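PDB 3AFO: NADH kinase POS5, mitochondrial from Saccharomyces cerevisiae, which phosphorylates NADH and NAD(+) with ATP, preferring NADH about twofold, and so is a key source of the cellular reductant NADPH. Local coordinates for residues P92-D96 with P97-H101; I63-L66 with H67-P71. All coordinates share one frame; numbering follows the deposited sequence.

Contact 1 of 2, residues P92-D96 with P97-H101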
ATOM      1  N   PRO A  92     -11.029  -3.235  57.516  1.00 32.65           N
ATOM      2  CA  PRO A  92     -10.723  -1.808  57.588  1.00 33.38           C
ATOM      3  C   PRO A  92      -9.207  -1.623  57.650  1.00 34.15           C
ATOM      4  O   PRO A  92      -8.476  -2.610  57.607  1.00 33.95           O
ATOM      5  CB  PRO A  92     -11.354  -1.406  58.917  1.00 33.09           C
ATOM      6  CG  PRO A  92     -11.096  -2.597  59.782  1.00 32.73           C
ATOM      7  CD  PRO A  92     -11.239  -3.806  58.862  1.00 32.69           C
ATOM      8  N   LEU A  93      -8.742  -0.386  57.759  1.00 35.51           N
ATOM      9  CA  LEU A  93      -7.303  -0.131  57.831  1.00 37.30           C
ATOM     10  C   LEU A  93      -6.729  -0.558  59.177  1.00 38.31           C
ATOM     11  O   LEU A  93      -7.315  -0.270  60.228  1.00 38.08           O
ATOM     12  CB  LEU A  93      -6.993   1.349  57.577  1.00 37.30           C
ATOM     13  CG  LEU A  93      -7.186   1.833  56.138  1.00 37.94           C
ATOM     14  CD1 LEU A  93      -6.895   3.321  56.030  1.00 38.07           C
ATOM     15  CD2 LEU A  93      -6.283   1.029  55.212  1.00 38.81           C
ATOM     16  N   GLU A  94      -5.592  -1.252  59.129  1.00 39.73           N
ATOM     17  CA  GLU A  94      -4.816  -1.606  60.329  1.00 41.37           C
ATOM     18  C   GLU A  94      -5.693  -2.297  61.362  1.00 41.83           C
ATOM     19  O   GLU A  94      -5.538  -2.081  62.570  1.00 42.30           O
ATOM     20  CB  GLU A  94      -4.174  -0.356  60.948  1.00 41.55           C
ATOM     21  CG  GLU A  94      -3.116   0.310  60.084  1.00 43.78           C
ATOM     22  CD  GLU A  94      -1.705  -0.111  60.447  1.00 46.36           C
ATOM     23  OE1 GLU A  94      -0.898  -0.336  59.517  1.00 48.23           O
ATOM     24  OE2 GLU A  94      -1.399  -0.217  61.660  1.00 47.71           O
ATOM     25  N   ASN A  95      -6.641  -3.094  60.871  1.00 42.36           N
ATOM     26  CA  ASN A  95      -7.563  -3.842  61.714  1.00 42.71           C
ATOM     27  C   ASN A  95      -8.423  -2.978  62.665  1.00 42.44           C
ATOM     28  O   ASN A  95      -9.032  -3.487  63.613  1.00 42.70           O
ATOM     29  CB  ASN A  95      -6.791  -4.928  62.473  1.00 43.23           C
ATOM     30  CG  ASN A  95      -7.697  -5.981  63.056  1.00 44.36           C
ATOM     31  OD1 ASN A  95      -8.674  -6.392  62.430  1.00 45.98           O
ATOM     32  ND2 ASN A  95      -7.384  -6.422  64.268  1.00 45.87           N
ATOM     33  N   ASP A  96      -8.487  -1.679  62.388  1.00 41.86           N
ATOM     34  CA  ASP A  96      -9.210  -0.727  63.223  1.00 41.63           C
ATOM     35  C   ASP A  96     -10.541  -0.354  62.572  1.00 41.44           C
ATOM     36  O   ASP A  96     -10.554   0.353  61.566  1.00 41.40           O
ATOM     37  CB  ASP A  96      -8.352   0.525  63.431  1.00 41.61           C
ATOM     38  CG  ASP A  96      -8.974   1.530  64.405  1.00 42.32           C
ATOM     39  OD1 ASP A  96     -10.190   1.456  64.702  1.00 42.43           O
ATOM     40  OD2 ASP A  96      -8.224   2.421  64.860  1.00 42.75           O
ATOM     41  N   PRO A  97     -11.669  -0.807  63.158  1.00 41.41           N
ATOM     42  CA  PRO A  97     -13.013  -0.564  62.600  1.00 41.34           C
ATOM     43  C   PRO A  97     -13.411   0.909  62.538  1.00 41.05           C
ATOM     44  O   PRO A  97     -14.376   1.257  61.852  1.00 41.08           O
ATOM     45  CB  PRO A  97     -13.940  -1.315  63.567  1.00 41.59           C
ATOM     46  CG  PRO A  97     -13.153  -1.429  64.838  1.00 41.43           C
ATOM     47  CD  PRO A  97     -11.735  -1.602  64.399  1.00 41.49           C
ATOM     48  N   ASN A  98     -12.683   1.764  63.250  1.00 40.68           N
ATOM     49  CA  ASN A  98     -12.917   3.202  63.175  1.00 40.44           C
ATOM     50  C   ASN A  98     -12.112   3.884  62.077  1.00 39.58           C
ATOM     51  O   ASN A  98     -12.163   5.106  61.933  1.00 39.97           O
ATOM     52  CB  ASN A  98     -12.669   3.860  64.524  1.00 40.93           C
ATOM     53  CG  ASN A  98     -13.803   3.619  65.489  1.00 42.82           C
ATOM     54  OD1 ASN A  98     -13.731   2.735  66.347  1.00 45.44           O
ATOM     55  ND2 ASN A  98     -14.880   4.383  65.335  1.00 44.39           N
ATOM     56  N   ARG A  99     -11.385   3.084  61.298  1.00 38.22           N
ATOM     57  CA  ARG A  99     -10.632   3.590  60.149  1.00 36.99           C
ATOM     58  C   ARG A  99     -11.023   2.831  58.878  1.00 35.42           C
ATOM     59  O   ARG A  99     -10.255   1.993  58.399  1.00 34.72           O
ATOM     60  CB  ARG A  99      -9.123   3.481  60.404  1.00 37.29           C
ATOM     61  CG  ARG A  99      -8.608   4.415  61.502  1.00 39.11           C
ATOM     62  CD  ARG A  99      -7.173   4.101  61.853  1.00 42.09           C
ATOM     63  NE  ARG A  99      -6.275   4.322  60.723  1.00 44.21           N
ATOM     64  CZ  ARG A  99      -5.082   3.753  60.597  1.00 46.19           C
ATOM     65  NH1 ARG A  99      -4.643   2.921  61.531  1.00 47.87           N
ATOM     66  NH2 ARG A  99      -4.327   4.012  59.537  1.00 47.29           N
ATOM     67  N   PRO A 100     -12.220   3.119  58.332  1.00 34.15           N
ATOM     68  CA  PRO A 100     -12.634   2.468  57.090  1.00 33.44           C
ATOM     69  C   PRO A 100     -11.841   2.985  55.881  1.00 32.68           C
ATOM     70  O   PRO A 100     -11.266   4.083  55.933  1.00 32.00           O
ATOM     71  CB  PRO A 100     -14.109   2.864  56.957  1.00 33.24           C
ATOM     72  CG  PRO A 100     -14.226   4.148  57.688  1.00 34.14           C
ATOM     73  CD  PRO A 100     -13.239   4.067  58.823  1.00 34.40           C
ATOM     74  N   HIS A 101     -11.795   2.184  54.817  1.00 31.39           N
ATOM     75  CA  HIS A 101     -11.266   2.648  53.543  1.00 30.32           C
ATOM     76  C   HIS A 101     -12.134   3.802  53.080  1.00 29.76           C
ATOM     77  O   HIS A 101     -13.350   3.678  53.024  1.00 29.99           O
ATOM     78  CB  HIS A 101     -11.293   1.518  52.510  1.00 30.06           C
ATOM     79  CG  HIS A 101     -10.353   0.399  52.826  1.00 29.18           C
ATOM     80  ND1 HIS A 101      -9.027   0.419  52.457  1.00 28.68           N
ATOM     81  CD2 HIS A 101     -10.543  -0.765  53.492  1.00 27.47           C
ATOM     82  CE1 HIS A 101      -8.438  -0.688  52.878  1.00 28.13           C
ATOM     83  NE2 HIS A 101      -9.336  -1.419  53.514  1.00 27.38           N
TER
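R99 doubles back over L93, D96 and E94, and its side chain can be traced from root to tip against them. CB lies 4.1 Å from L93 CB, beside the backbone bond that draws the loop shut, L93 N to R99 O (2.9 Å). CG and CD then pass the D96 carboxylate, CD coming within 3.6 Å of D96 OD2; this is contact with the aliphatic shaft, and the two side chains cross at about a right angle. A bend about the CG-CD bond (chi3 63°) turns the guanidinium toward E94, where NH1 sits 3.4 Å from E94 CG, while L93 CB lies over the rim of one face of the group. E94 OE2 stays 4.5 Å from R99 NH1, too far for a salt bridge, so any attraction between them is probably weak. On its other flank L93 sends CD2 to H101 CE1 (3.6 Å), and H101 ND1 probably hydrogen-bonds H67 ND1. D96 N donates to L93 O, and D96 accepts two bonds. Its chi1 of -175° swings the carboxylate toward the turn, where D96 OD1 receives N98 N at 2.9 Å from above the carboxylate plane; D96 O receives R99 N. The first is an Asx turn, the second closes a type I beta turn from D96 to R99; P97 suits its second position because the proline ring already fixes the phi needed there.

Contact 2 of 2, residues I63-L66 with H67-P71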
ATOM      1  N   ILE A  63      -5.800   0.219  45.609  1.00 24.94           N
ATOM      2  CA  ILE A  63      -6.321   1.115  46.639  1.00 25.07           C
ATOM      3  C   ILE A  63      -5.928   0.651  48.049  1.00 25.50           C
ATOM      4  O   ILE A  63      -5.579   1.475  48.905  1.00 26.06           O
ATOM      5  CB  ILE A  63      -7.854   1.244  46.521  1.00 24.55           C
ATOM      6  CG1 ILE A  63      -8.221   1.956  45.211  1.00 23.37           C
ATOM      7  CG2 ILE A  63      -8.444   1.985  47.735  1.00 25.07           C
ATOM      8  CD1 ILE A  63      -9.695   1.937  44.867  1.00 20.69           C
ATOM      9  N   THR A  64      -5.991  -0.663  48.273  1.00 25.86           N
ATOM     10  CA  THR A  64      -5.525  -1.287  49.522  1.00 25.76           C
ATOM     11  C   THR A  64      -4.051  -0.939  49.772  1.00 26.27           C
ATOM     12  O   THR A  64      -3.692  -0.469  50.860  1.00 25.86           O
ATOM     13  CB  THR A  64      -5.799  -2.822  49.525  1.00 25.72           C
ATOM     14  OG1 THR A  64      -7.212  -3.048  49.476  1.00 24.33           O
ATOM     15  CG2 THR A  64      -5.240  -3.519  50.784  1.00 26.28           C
ATOM     16  N   HIS A  65      -3.214  -1.117  48.750  1.00 26.14           N
ATOM     17  CA  HIS A  65      -1.811  -0.734  48.832  1.00 26.85           C
ATOM     18  C   HIS A  65      -1.590   0.752  49.167  1.00 26.82           C
ATOM     19  O   HIS A  65      -0.758   1.078  50.010  1.00 27.37           O
ATOM     20  CB  HIS A  65      -1.068  -1.109  47.544  1.00 26.76           C
ATOM     21  CG  HIS A  65       0.330  -0.583  47.482  1.00 27.84           C
ATOM     22  ND1 HIS A  65       1.319  -0.990  48.352  1.00 28.17           N
ATOM     23  CD2 HIS A  65       0.910   0.311  46.645  1.00 27.27           C
ATOM     24  CE1 HIS A  65       2.446  -0.365  48.057  1.00 28.33           C
ATOM     25  NE2 HIS A  65       2.224   0.427  47.024  1.00 27.79           N
ATOM     26  N   LEU A  66      -2.317   1.646  48.501  1.00 26.75           N
ATOM     27  CA  LEU A  66      -2.190   3.080  48.772  1.00 26.88           C
ATOM     28  C   LEU A  66      -2.568   3.406  50.222  1.00 27.00           C
ATOM     29  O   LEU A  66      -1.862   4.147  50.912  1.00 26.42           O
ATOM     30  CB  LEU A  66      -3.050   3.899  47.800  1.00 26.31           C
ATOM     31  CG  LEU A  66      -2.707   3.744  46.308  1.00 26.37           C
ATOM     32  CD1 LEU A  66      -3.658   4.552  45.447  1.00 23.33           C
ATOM     33  CD2 LEU A  66      -1.244   4.134  46.052  1.00 24.04           C
ATOM     34  N   HIS A  67      -3.677   2.825  50.672  1.00 27.82           N
ATOM     35  CA  HIS A  67      -4.180   3.055  52.021  1.00 28.34           C
ATOM     36  C   HIS A  67      -3.273   2.467  53.086  1.00 29.40           C
ATOM     37  O   HIS A  67      -3.170   3.016  54.177  1.00 30.06           O
ATOM     38  CB  HIS A  67      -5.590   2.511  52.175  1.00 27.74           C
ATOM     39  CG  HIS A  67      -6.633   3.347  51.507  1.00 25.96           C
ATOM     40  ND1 HIS A  67      -7.929   2.920  51.342  1.00 22.40           N
ATOM     41  CD2 HIS A  67      -6.570   4.584  50.957  1.00 23.71           C
ATOM     42  CE1 HIS A  67      -8.628   3.859  50.732  1.00 22.61           C
ATOM     43  NE2 HIS A  67      -7.825   4.879  50.482  1.00 22.26           N
ATOM     44  N   GLU A  68      -2.632   1.349  52.771  1.00 30.44           N
ATOM     45  CA  GLU A  68      -1.659   0.751  53.679  1.00 31.73           C
ATOM     46  C   GLU A  68      -0.349   1.544  53.729  1.00 31.69           C
ATOM     47  O   GLU A  68       0.183   1.777  54.805  1.00 31.28           O
ATOM     48  CB  GLU A  68      -1.377  -0.707  53.307  1.00 32.04           C
ATOM     49  CG  GLU A  68      -2.456  -1.697  53.755  1.00 35.69           C
ATOM     50  CD  GLU A  68      -2.239  -3.112  53.220  1.00 38.76           C
ATOM     51  OE1 GLU A  68      -1.178  -3.384  52.614  1.00 40.26           O
ATOM     52  OE2 GLU A  68      -3.140  -3.961  53.406  1.00 40.91           O
ATOM     53  N   SER A  69       0.153   1.978  52.571  1.00 31.79           N
ATOM     54  CA  SER A  69       1.539   2.465  52.486  1.00 32.01           C
ATOM     55  C   SER A  69       1.725   3.973  52.400  1.00 31.64           C
ATOM     56  O   SER A  69       2.808   4.471  52.708  1.00 31.99           O
ATOM     57  CB  SER A  69       2.270   1.806  51.317  1.00 31.99           C
ATOM     58  OG  SER A  69       2.625   0.480  51.637  1.00 34.19           O
ATOM     59  N   TYR A  70       0.693   4.683  51.950  1.00 31.38           N
ATOM     60  CA  TYR A  70       0.745   6.131  51.768  1.00 31.12           C
ATOM     61  C   TYR A  70      -0.446   6.820  52.449  1.00 31.11           C
ATOM     62  O   TYR A  70      -1.426   7.145  51.786  1.00 30.62           O
ATOM     63  CB  TYR A  70       0.772   6.479  50.268  1.00 30.91           C
ATOM     64  CG  TYR A  70       1.902   5.818  49.532  1.00 30.67           C
ATOM     65  CD1 TYR A  70       3.165   6.415  49.475  1.00 30.22           C
ATOM     66  CD2 TYR A  70       1.725   4.584  48.910  1.00 30.63           C
ATOM     67  CE1 TYR A  70       4.212   5.803  48.820  1.00 30.16           C
ATOM     68  CE2 TYR A  70       2.771   3.959  48.248  1.00 29.68           C
ATOM     69  CZ  TYR A  70       4.009   4.574  48.206  1.00 30.44           C
ATOM     70  OH  TYR A  70       5.048   3.961  47.549  1.00 30.92           O
ATOM     71  N   PRO A  71      -0.363   7.053  53.779  1.00 31.55           N
ATOM     72  CA  PRO A  71      -1.465   7.716  54.496  1.00 31.58           C
ATOM     73  C   PRO A  71      -1.890   9.059  53.898  1.00 31.52           C
ATOM     74  O   PRO A  71      -3.069   9.388  53.933  1.00 31.57           O
ATOM     75  CB  PRO A  71      -0.915   7.925  55.919  1.00 31.65           C
ATOM     76  CG  PRO A  71       0.452   7.348  55.947  1.00 31.89           C
ATOM     77  CD  PRO A  71       0.668   6.542  54.703  1.00 31.63           C
TER
HETATM   78  O   HOH W   1       4.293   1.851  46.230  1.00 31.39           O
HETATM   79  O   HOH W   2       0.989  -1.794  50.918  1.00 49.64           O
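Four backbone bonds join I63, T64, H65 and L66 to the residues four places on, the i to i+4 pattern of an alpha helix, here in its last turn. H67 N meets I63 O at 2.9 Å, and the final bond, Y70 N to L66 O at 2.8 Å, reaches the residue where the chain leaves helical geometry. Apolar contacts run along the same spacing. I63 CG2 stands over the face of the H67 imidazole, 3.9 Å from its centroid in a CH-pi contact, and L66 CD2 touches Y70 CD2 at 4.1 Å. The polar end of H67 is directed to H101, ND1 to ND1. An alanine at H67 would lack the imidazole, which is likely to deprive H101 ND1 of its hydrogen-bond mate and I63 CG2 of the ring it packs on. Among aromatics, Y70 turns an edge toward the face of H65 in an offset edge-to-face pair, planes at 83°. Water forms the last group. H65 CG, anti to the backbone N (chi1 172°), carries the ring toward the helix end, where one water joins H65 NE2 to Y70 OH (2.6 Å to each) and another links H65 ND1, S69 OG and E68 OE1. Both ring nitrogens of H65 thus have a partner, and the ring's rotation is probably fixed. This chemistry divides the turn: H65, E68, S69 and Y70 share waters, whereas I63, L66 and H67 pack on V75 of strand 74-76.

From the N terminus, the chain first reaches contact 2, in the final turn of helix 53-69 within the beta-alpha-beta unit of strand 43-48, helix 53-69 and strand 74-76. It then runs through strand 74-76 and helix 79-86 into the loop of contact 1, which folds back on itself just before strand 101-105. The two are therefore in series and neither nest nor cross, yet their centres lie 12 Å apart and they touch: H101 ND1 approaches H67 ND1 at 3.0 Å, a probable hydrogen bond, while L93 CD2 packs on H67 CB at 3.4 Å. H67 thus ties the helix to the loop, within the N-terminal domain of the kinase.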